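Local coordinates for protein carbonic anhydrase (Synechocystis sp., PDB 5SWC) that catalyses the reversible, zinc-dependent hydration of carbon dioxide and supplies CO2 to RuBisCO inside the carboxysome, at residues 126-129 / 130-134; 137-140 / 141-145; 150-154 / 155-159. All blocks are in the same frame, centred on the assembly; numbering follows the deposited sequence.

Contact 1: 126-129 / 130-134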
loop_
_atom_site.group_PDB
_atom_site.type_symbol
_atom_site.label_atom_id
_atom_site.label_comp_id
_atom_site.label_asym_id
_atom_site.label_seq_id
_atom_site.Cartn_x
_atom_site.Cartn_y
_atom_site.Cartn_z
ATOM N N LEU A 126 23.026 -3.635 -3.665
ATOM C CA LEU A 126 22.513 -2.546 -4.494
ATOM C C LEU A 126 23.167 -2.470 -5.869
ATOM O O LEU A 126 22.524 -2.168 -6.847
ATOM C CB LEU A 126 22.720 -1.229 -3.736
ATOM C CG LEU A 126 22.072 -0.025 -4.384
ATOM C CD1 LEU A 126 20.556 -0.116 -4.318
ATOM C CD2 LEU A 126 22.580 1.257 -3.707
ATOM N N LEU A 127 24.476 -2.765 -5.903
ATOM C CA LEU A 127 25.239 -2.727 -7.130
ATOM C C LEU A 127 25.045 -3.973 -8.010
ATOM O O LEU A 127 25.526 -4.023 -9.137
ATOM C CB LEU A 127 26.715 -2.531 -6.782
ATOM C CG LEU A 127 27.087 -1.206 -6.108
ATOM C CD1 LEU A 127 28.504 -1.216 -5.513
ATOM C CD2 LEU A 127 26.949 -0.054 -7.057
ATOM N N LYS A 128 24.365 -4.980 -7.461
ATOM C CA LYS A 128 24.017 -6.176 -8.203
ATOM C C LYS A 128 22.542 -6.497 -7.957
ATOM O O LYS A 128 22.146 -7.636 -7.715
ATOM C CB LYS A 128 24.931 -7.351 -7.841
ATOM C CG LYS A 128 24.869 -7.839 -6.448
ATOM C CD LYS A 128 25.552 -9.190 -6.305
ATOM C CE LYS A 128 25.189 -9.846 -4.976
ATOM N NZ LYS A 128 25.477 -8.934 -3.814
ATOM N N LEU A 129 21.742 -5.452 -8.048
ATOM C CA LEU A 129 20.369 -5.478 -7.550
ATOM C C LEU A 129 19.520 -6.549 -8.221
ATOM O O LEU A 129 18.788 -7.278 -7.560
ATOM C CB LEU A 129 19.733 -4.096 -7.736
ATOM C CG LEU A 129 18.329 -3.934 -7.225
ATOM C CD1 LEU A 129 18.310 -3.993 -5.711
ATOM C CD2 LEU A 129 17.815 -2.615 -7.789
ATOM N N ASN A 130 19.629 -6.699 -9.521
ATOM C CA ASN A 130 18.742 -7.634 -10.200
ATOM C C ASN A 130 18.972 -9.066 -9.781
ATOM O O ASN A 130 18.018 -9.843 -9.700
ATOM C CB ASN A 130 18.852 -7.485 -11.704
ATOM C CG ASN A 130 18.169 -6.230 -12.198
ATOM O OD1 ASN A 130 17.257 -5.702 -11.537
ATOM N ND2 ASN A 130 18.606 -5.733 -13.358
ATOM N N SER A 131 20.224 -9.396 -9.484
ATOM C CA SER A 131 20.578 -10.738 -9.037
ATOM C C SER A 131 19.952 -11.124 -7.689
ATOM O O SER A 131 19.876 -12.307 -7.363
ATOM C CB SER A 131 22.101 -10.867 -8.918
ATOM O OG SER A 131 22.588 -10.172 -7.772
ATOM N N LEU A 132 19.532 -10.142 -6.894
ATOM C CA LEU A 132 18.978 -10.413 -5.563
ATOM C C LEU A 132 17.587 -10.958 -5.575
ATOM O O LEU A 132 17.177 -11.578 -4.604
ATOM C CB LEU A 132 18.893 -9.130 -4.741
ATOM C CG LEU A 132 20.174 -8.448 -4.426
ATOM C CD1 LEU A 132 19.850 -7.174 -3.647
ATOM C CD2 LEU A 132 21.119 -9.327 -3.622
ATOM N N GLN A 133 16.831 -10.707 -6.638
ATOM C CA GLN A 133 15.419 -11.090 -6.666
ATOM C C GLN A 133 15.131 -12.529 -6.279
ATOM O O GLN A 133 14.188 -12.783 -5.544
ATOM C CB GLN A 133 14.802 -10.830 -8.044
ATOM C CG GLN A 133 14.584 -9.373 -8.314
ATOM C CD GLN A 133 13.854 -9.126 -9.607
ATOM O OE1 GLN A 133 14.478 -8.828 -10.632
ATOM N NE2 GLN A 133 12.528 -9.257 -9.576
ATOM N N GLU A 134 15.914 -13.479 -6.779
ATOM C CA GLU A 134 15.595 -14.880 -6.583
ATOM C C GLU A 134 15.724 -15.355 -5.133
ATOM O O GLU A 134 14.789 -15.947 -4.585
ATOM C CB GLU A 134 16.463 -15.760 -7.489
ATOM C CG GLU A 134 16.079 -17.233 -7.460
ATOM C CD GLU A 134 17.031 -18.110 -8.278
ATOM O OE1 GLU A 134 18.237 -17.763 -8.343
ATOM O OE2 GLU A 134 16.578 -19.130 -8.836
#

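Contact 2: 137-140 / 141-145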
loop_
_atom_site.group_PDB
_atom_site.type_symbol
_atom_site.label_atom_id
_atom_site.label_comp_id
_atom_site.label_asym_id
_atom_site.label_seq_id
_atom_site.Cartn_x
_atom_site.Cartn_y
_atom_site.Cartn_z
ATOM N N PRO A 137 14.571 -11.810 -2.072
ATOM C CA PRO A 137 13.518 -10.918 -2.586
ATOM C C PRO A 137 13.156 -9.787 -1.635
ATOM O O PRO A 137 12.808 -8.710 -2.099
ATOM C CB PRO A 137 12.305 -11.836 -2.781
ATOM C CG PRO A 137 12.607 -13.031 -1.940
ATOM C CD PRO A 137 14.082 -13.188 -1.957
ATOM N N LEU A 138 13.165 -10.034 -0.324
ATOM C CA LEU A 138 12.866 -8.938 0.571
ATOM C C LEU A 138 13.935 -7.866 0.573
ATOM O O LEU A 138 13.629 -6.677 0.737
ATOM C CB LEU A 138 12.596 -9.421 2.014
ATOM C CG LEU A 138 11.387 -10.304 2.215
ATOM C CD1 LEU A 138 11.171 -10.645 3.693
ATOM C CD2 LEU A 138 10.113 -9.677 1.639
ATOM N N VAL A 139 15.199 -8.257 0.413
ATOM C CA VAL A 139 16.281 -7.282 0.331
ATOM C C VAL A 139 16.137 -6.472 -0.964
ATOM O O VAL A 139 16.281 -5.244 -0.956
ATOM C CB VAL A 139 17.659 -7.954 0.406
ATOM C CG1 VAL A 139 18.746 -6.932 0.251
ATOM C CG2 VAL A 139 17.809 -8.760 1.724
ATOM N N TYR A 140 15.823 -7.154 -2.052
ATOM C CA TYR A 140 15.583 -6.469 -3.312
ATOM C C TYR A 140 14.545 -5.371 -3.128
ATOM O O TYR A 140 14.749 -4.235 -3.557
ATOM C CB TYR A 140 15.158 -7.480 -4.365
ATOM C CG TYR A 140 14.749 -6.900 -5.697
ATOM C CD1 TYR A 140 15.680 -6.588 -6.668
ATOM C CD2 TYR A 140 13.438 -6.682 -5.971
ATOM C CE1 TYR A 140 15.271 -6.080 -7.907
ATOM C CE2 TYR A 140 13.020 -6.188 -7.179
ATOM C CZ TYR A 140 13.951 -5.863 -8.135
ATOM O OH TYR A 140 13.556 -5.362 -9.366
ATOM N N ASP A 141 13.419 -5.693 -2.499
ATOM C CA ASP A 141 12.353 -4.702 -2.356
ATOM C C ASP A 141 12.817 -3.560 -1.439
ATOM O O ASP A 141 12.504 -2.376 -1.685
ATOM C CB ASP A 141 11.093 -5.342 -1.755
ATOM C CG ASP A 141 10.400 -6.328 -2.679
ATOM O OD1 ASP A 141 10.565 -6.188 -3.910
ATOM O OD2 ASP A 141 9.670 -7.224 -2.147
ATOM N N TRP A 142 13.514 -3.894 -0.371
ATOM C CA TRP A 142 13.961 -2.912 0.617
ATOM C C TRP A 142 14.908 -1.896 -0.003
ATOM O O TRP A 142 14.822 -0.694 0.263
ATOM C CB TRP A 142 14.604 -3.651 1.769
ATOM C CG TRP A 142 15.419 -2.870 2.708
ATOM C CD1 TRP A 142 16.759 -3.064 2.985
ATOM C CD2 TRP A 142 14.993 -1.832 3.578
ATOM N NE1 TRP A 142 17.160 -2.210 3.949
ATOM C CE2 TRP A 142 16.116 -1.436 4.343
ATOM C CE3 TRP A 142 13.777 -1.185 3.804
ATOM C CZ2 TRP A 142 16.027 -0.440 5.290
ATOM C CZ3 TRP A 142 13.708 -0.160 4.742
ATOM C CH2 TRP A 142 14.841 0.178 5.482
ATOM N N LEU A 143 15.793 -2.380 -0.865
ATOM C CA LEU A 143 16.770 -1.491 -1.495
ATOM C C LEU A 143 16.144 -0.487 -2.446
ATOM O O LEU A 143 16.788 0.507 -2.767
ATOM C CB LEU A 143 17.872 -2.304 -2.142
ATOM C CG LEU A 143 18.780 -3.058 -1.180
ATOM C CD1 LEU A 143 19.768 -3.944 -1.971
ATOM C CD2 LEU A 143 19.544 -2.131 -0.274
ATOM N N LYS A 144 14.891 -0.690 -2.829
ATOM C CA LYS A 144 14.137 0.321 -3.584
ATOM C C LYS A 144 14.160 1.657 -2.883
ATOM O O LYS A 144 14.134 2.706 -3.547
ATOM C CB LYS A 144 12.683 -0.116 -3.786
ATOM C CG LYS A 144 12.516 -1.342 -4.695
ATOM C CD LYS A 144 11.056 -1.775 -4.753
ATOM C CE LYS A 144 10.875 -3.021 -5.643
ATOM N NZ LYS A 144 9.508 -3.627 -5.445
ATOM N N HIS A 145 14.204 1.657 -1.552
ATOM C CA HIS A 145 14.158 2.908 -0.825
ATOM C C HIS A 145 15.447 3.696 -0.923
ATOM O O HIS A 145 15.454 4.880 -0.580
ATOM C CB HIS A 145 13.778 2.686 0.628
ATOM C CG HIS A 145 12.430 2.117 0.804
ATOM N ND1 HIS A 145 11.286 2.736 0.352
ATOM C CD2 HIS A 145 12.054 0.981 1.415
ATOM C CE1 HIS A 145 10.238 1.996 0.699
ATOM N NE2 HIS A 145 10.685 0.929 1.348
HETATM O O HOH W 1 10.890 -8.889 -4.290
#

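Contact 3: 150-154 / 155-159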
loop_
_atom_site.group_PDB
_atom_site.type_symbol
_atom_site.label_atom_id
_atom_site.label_comp_id
_atom_site.label_asym_id
_atom_site.label_seq_id
_atom_site.Cartn_x
_atom_site.Cartn_y
_atom_site.Cartn_z
ATOM N N ARG A 150 21.490 4.343 -6.175
ATOM C CA ARG A 150 21.891 3.510 -7.284
ATOM C C ARG A 150 21.891 4.300 -8.577
ATOM O O ARG A 150 22.814 4.217 -9.381
ATOM C CB ARG A 150 20.942 2.324 -7.373
ATOM C CG ARG A 150 21.475 1.221 -8.254
ATOM C CD ARG A 150 20.473 0.103 -8.377
ATOM N NE ARG A 150 19.393 0.547 -9.247
ATOM C CZ ARG A 150 19.350 0.334 -10.559
ATOM N NH1 ARG A 150 18.347 0.814 -11.292
ATOM N NH2 ARG A 150 20.321 -0.341 -11.159
ATOM N N ARG A 151 20.854 5.118 -8.780
ATOM C CA ARG A 151 20.779 5.929 -9.986
ATOM C C ARG A 151 21.908 6.932 -10.083
ATOM O O ARG A 151 22.567 7.040 -11.107
ATOM C CB ARG A 151 19.403 6.649 -10.035
ATOM C CG ARG A 151 19.067 7.313 -11.342
ATOM C CD ARG A 151 18.737 6.364 -12.482
ATOM N NE ARG A 151 19.913 5.923 -13.198
ATOM C CZ ARG A 151 20.034 4.727 -13.772
ATOM N NH1 ARG A 151 19.050 3.840 -13.711
ATOM N NH2 ARG A 151 21.158 4.404 -14.398
ATOM N N LEU A 152 22.145 7.650 -8.994
ATOM C CA LEU A 152 23.265 8.586 -8.951
ATOM C C LEU A 152 24.610 7.895 -9.253
ATOM O O LEU A 152 25.415 8.407 -10.061
ATOM C CB LEU A 152 23.278 9.281 -7.587
ATOM C CG LEU A 152 24.310 10.382 -7.411
ATOM C CD1 LEU A 152 23.825 11.379 -6.367
ATOM C CD2 LEU A 152 25.661 9.810 -7.031
ATOM N N VAL A 153 24.870 6.756 -8.615
ATOM C CA VAL A 153 26.154 6.085 -8.745
ATOM C C VAL A 153 26.325 5.535 -10.159
ATOM O O VAL A 153 27.375 5.720 -10.783
ATOM C CB VAL A 153 26.298 4.994 -7.671
ATOM C CG1 VAL A 153 27.473 4.070 -8.005
ATOM C CG2 VAL A 153 26.466 5.629 -6.290
ATOM N N LEU A 154 25.292 4.917 -10.710
ATOM C CA LEU A 154 25.390 4.427 -12.089
ATOM C C LEU A 154 25.559 5.537 -13.123
ATOM O O LEU A 154 26.270 5.371 -14.124
ATOM C CB LEU A 154 24.170 3.555 -12.431
ATOM C CG LEU A 154 24.074 2.249 -11.634
ATOM C CD1 LEU A 154 22.852 1.448 -12.076
ATOM C CD2 LEU A 154 25.339 1.412 -11.728
ATOM N N ASP A 155 24.923 6.682 -12.904
ATOM C CA ASP A 155 24.969 7.777 -13.848
ATOM C C ASP A 155 26.270 8.565 -13.777
ATOM O O ASP A 155 26.720 9.047 -14.814
ATOM C CB ASP A 155 23.819 8.782 -13.623
ATOM C CG ASP A 155 22.446 8.243 -14.002
ATOM O OD1 ASP A 155 22.343 7.217 -14.716
ATOM O OD2 ASP A 155 21.450 8.871 -13.537
ATOM N N ASN A 156 26.853 8.695 -12.581
ATOM C CA ASN A 156 27.907 9.657 -12.344
ATOM C C ASN A 156 29.258 9.042 -12.023
ATOM O O ASN A 156 30.249 9.768 -12.062
ATOM C CB ASN A 156 27.540 10.612 -11.210
ATOM C CG ASN A 156 26.380 11.498 -11.564
ATOM O OD1 ASN A 156 26.548 12.472 -12.317
ATOM N ND2 ASN A 156 25.191 11.157 -11.077
ATOM N N TYR A 157 29.272 7.757 -11.643
ATOM C CA TYR A 157 30.507 7.031 -11.293
ATOM C C TYR A 157 30.642 5.751 -12.115
ATOM O O TYR A 157 31.117 4.719 -11.625
ATOM C CB TYR A 157 30.583 6.695 -9.828
ATOM C CG TYR A 157 30.588 7.876 -8.910
ATOM C CD1 TYR A 157 29.416 8.376 -8.397
ATOM C CD2 TYR A 157 31.772 8.517 -8.578
ATOM C CE1 TYR A 157 29.405 9.435 -7.520
ATOM C CE2 TYR A 157 31.773 9.592 -7.708
ATOM C CZ TYR A 157 30.578 10.060 -7.193
ATOM O OH TYR A 157 30.544 11.131 -6.327
ATOM N N SER A 158 30.235 5.845 -13.372
ATOM C CA SER A 158 30.108 4.676 -14.246
ATOM C C SER A 158 31.447 4.045 -14.578
ATOM O O SER A 158 31.503 2.930 -15.091
ATOM C CB SER A 158 29.391 5.055 -15.536
ATOM O OG SER A 158 30.232 5.826 -16.370
ATOM N N HIS A 159 32.524 4.757 -14.287
ATOM C CA HIS A 159 33.852 4.261 -14.626
ATOM C C HIS A 159 34.604 3.631 -13.441
ATOM O O HIS A 159 35.735 3.164 -13.591
ATOM C CB HIS A 159 34.652 5.372 -15.295
ATOM C CG HIS A 159 34.112 5.779 -16.637
ATOM N ND1 HIS A 159 33.191 6.797 -16.792
ATOM C CD2 HIS A 159 34.354 5.301 -17.882
ATOM C CE1 HIS A 159 32.899 6.933 -18.075
ATOM N NE2 HIS A 159 33.593 6.041 -18.757
#

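Contact 1: 126-129 / 130-134
The peptide carbonyls of Lys128 and Leu129 are the flat groups in this turn, and they are met from different directions. Ser131 OG lies in the plane of the Lys128 carbonyl and donates to Lys128 O at 2.6 Å. Leu132 N comes from above the plane of the Leu129 carbonyl, 56° out of it, and bonds to Leu129 O at 3.0 Å. That bond links residues three apart, the spacing of a tight 3-10 type turn. Ser131 N also reaches Lys128 O, but only weakly. Lys128 O is thus held mainly by a hydroxyl. The Ser131 torsion (chi1 74°, OG between the backbone N and the carbonyl carbon) turns this hydroxyl back onto Lys128 O. The aliphatic chain of Lys128 runs alongside the Ser131 hydroxyl, with Lys128 CD 3.4 Å from Ser131 OG. On the more buried side, Leu129 and Leu132 cross at about a right angle and meet through Leu129 CD1 and Leu132 CD1, 4.1 Å apart. The turn forms the weakly bonded helix 129-132, which follows helix 121-126 at the protein surface. Leu129 and Leu132 rest on helix 137-143 through Leu143. Leu129 also touches Arg150 of helix 147-156, and Leu127 packs on Leu165 and Ile166 of helix 162-181.

Contact 2: 137-140 / 141-145
Val139 sends CG1 opposite its own backbone N (chi1 177°), while Leu143 holds CG beside its N (chi1 -68°). These settings lay the two side chains side by side, pointing the same way, with Val139 CG1 3.9 Å from Leu143 CD1. This is the i to i+4 contact of an alpha-helix, here helix 137-143 of the beta-class carbonic anhydrase fold. The backbone bonds match it: Asp141 N donates to Pro137 O, Trp142 N to Leu138 O, and Leu143 N to Val139 O at 2.9 Å. On another side of the helix, Tyr140, Asp141 and Lys144 cluster, with the Tyr140 ring beside a salt bridge. Asp141 OD1 sits at the edge of the Tyr140 ring, 3.6 Å from Tyr140 CD2, with the ring and carboxylate planes 61° apart. Lys144 is extended beyond CG. Its CE passes 4.1 Å from Tyr140 CE2, and its NZ makes a salt bridge to Asp141 OD1 at 3.2 Å, arriving from above the carboxylate plane. Trp142 is buried, and its NE1 is satisfied by Ala82 O of the same chain. The helix also faces the second subunit: Val139 N donates to Glu101 OE1 of that subunit, and its Asn93 O accepts from His145 NE2. The Trp142 side chain lies about 9 Å from the bound zinc ion, which puts this interface helix close to the metal site. At the start of the helix, water 1 donates to Pro137 O at 2.9 Å and, more weakly, to Asp141 OD1 at 2.7 Å.

Contact 3: 150-154 / 155-159
The last turns of helix 147-156 carry an i to i+4 salt bridge between Arg151 and Asp155. Arg151 bends at chi2 and chi3 and presents the NE side of its guanidinium. NE and NH2 both bond to Asp155 OD1, each at 3.1 Å, from the same face of the carboxylate. The two planes are 25° apart. Asp155 OD2 receives a weak bond from Arg151 NE, but its stronger partner is Ser189 OG of the third subunit. Replacing Arg151 with an alanine removes both donors to Asp155 OD1, and the carboxylate would probably be left to the Ser189 hydroxyl of the third subunit and freer to turn. The turn thus lies at an interface of the hexamer, a trimer of dimers; Leu152 and Asn156 also pack on the third subunit. The helix ends with a doubly used carbonyl. Leu152 O accepts from Asn156 N and, on a lone pair, from Asn156 ND2, both at 2.9 Å. Tyr157, the first residue to leave helical geometry, still donates its N to Val153 O at 2.9 Å. Leu152 CD2 meets its ring at the edge, 3.8 Å from Tyr157 CE1. Tyr157 OH bonds to Glu172 of helix 162-181.

How the contacts relate
The three contacts come in series along the chain, in the helices that follow strand 111-117 and its zinc ligand His117. Contact 1 lies at helix 129-132, contact 2 on helix 137-143 and contact 3 at the end of helix 147-156. Contacts 1 and 2 are closest, with centres about 9 Å apart, and they touch: Gln133 CG lies 3.4 Å from Tyr140 CE1. Contact 1 also meets contact 3, about 16 Å away between centres, through Leu126 and Arg150. Contacts 2 and 3 are about 19 Å apart between centres and do not touch. Contact 1 thus bridges two helices that face different subunits, the second at contact 2 and the third at contact 3.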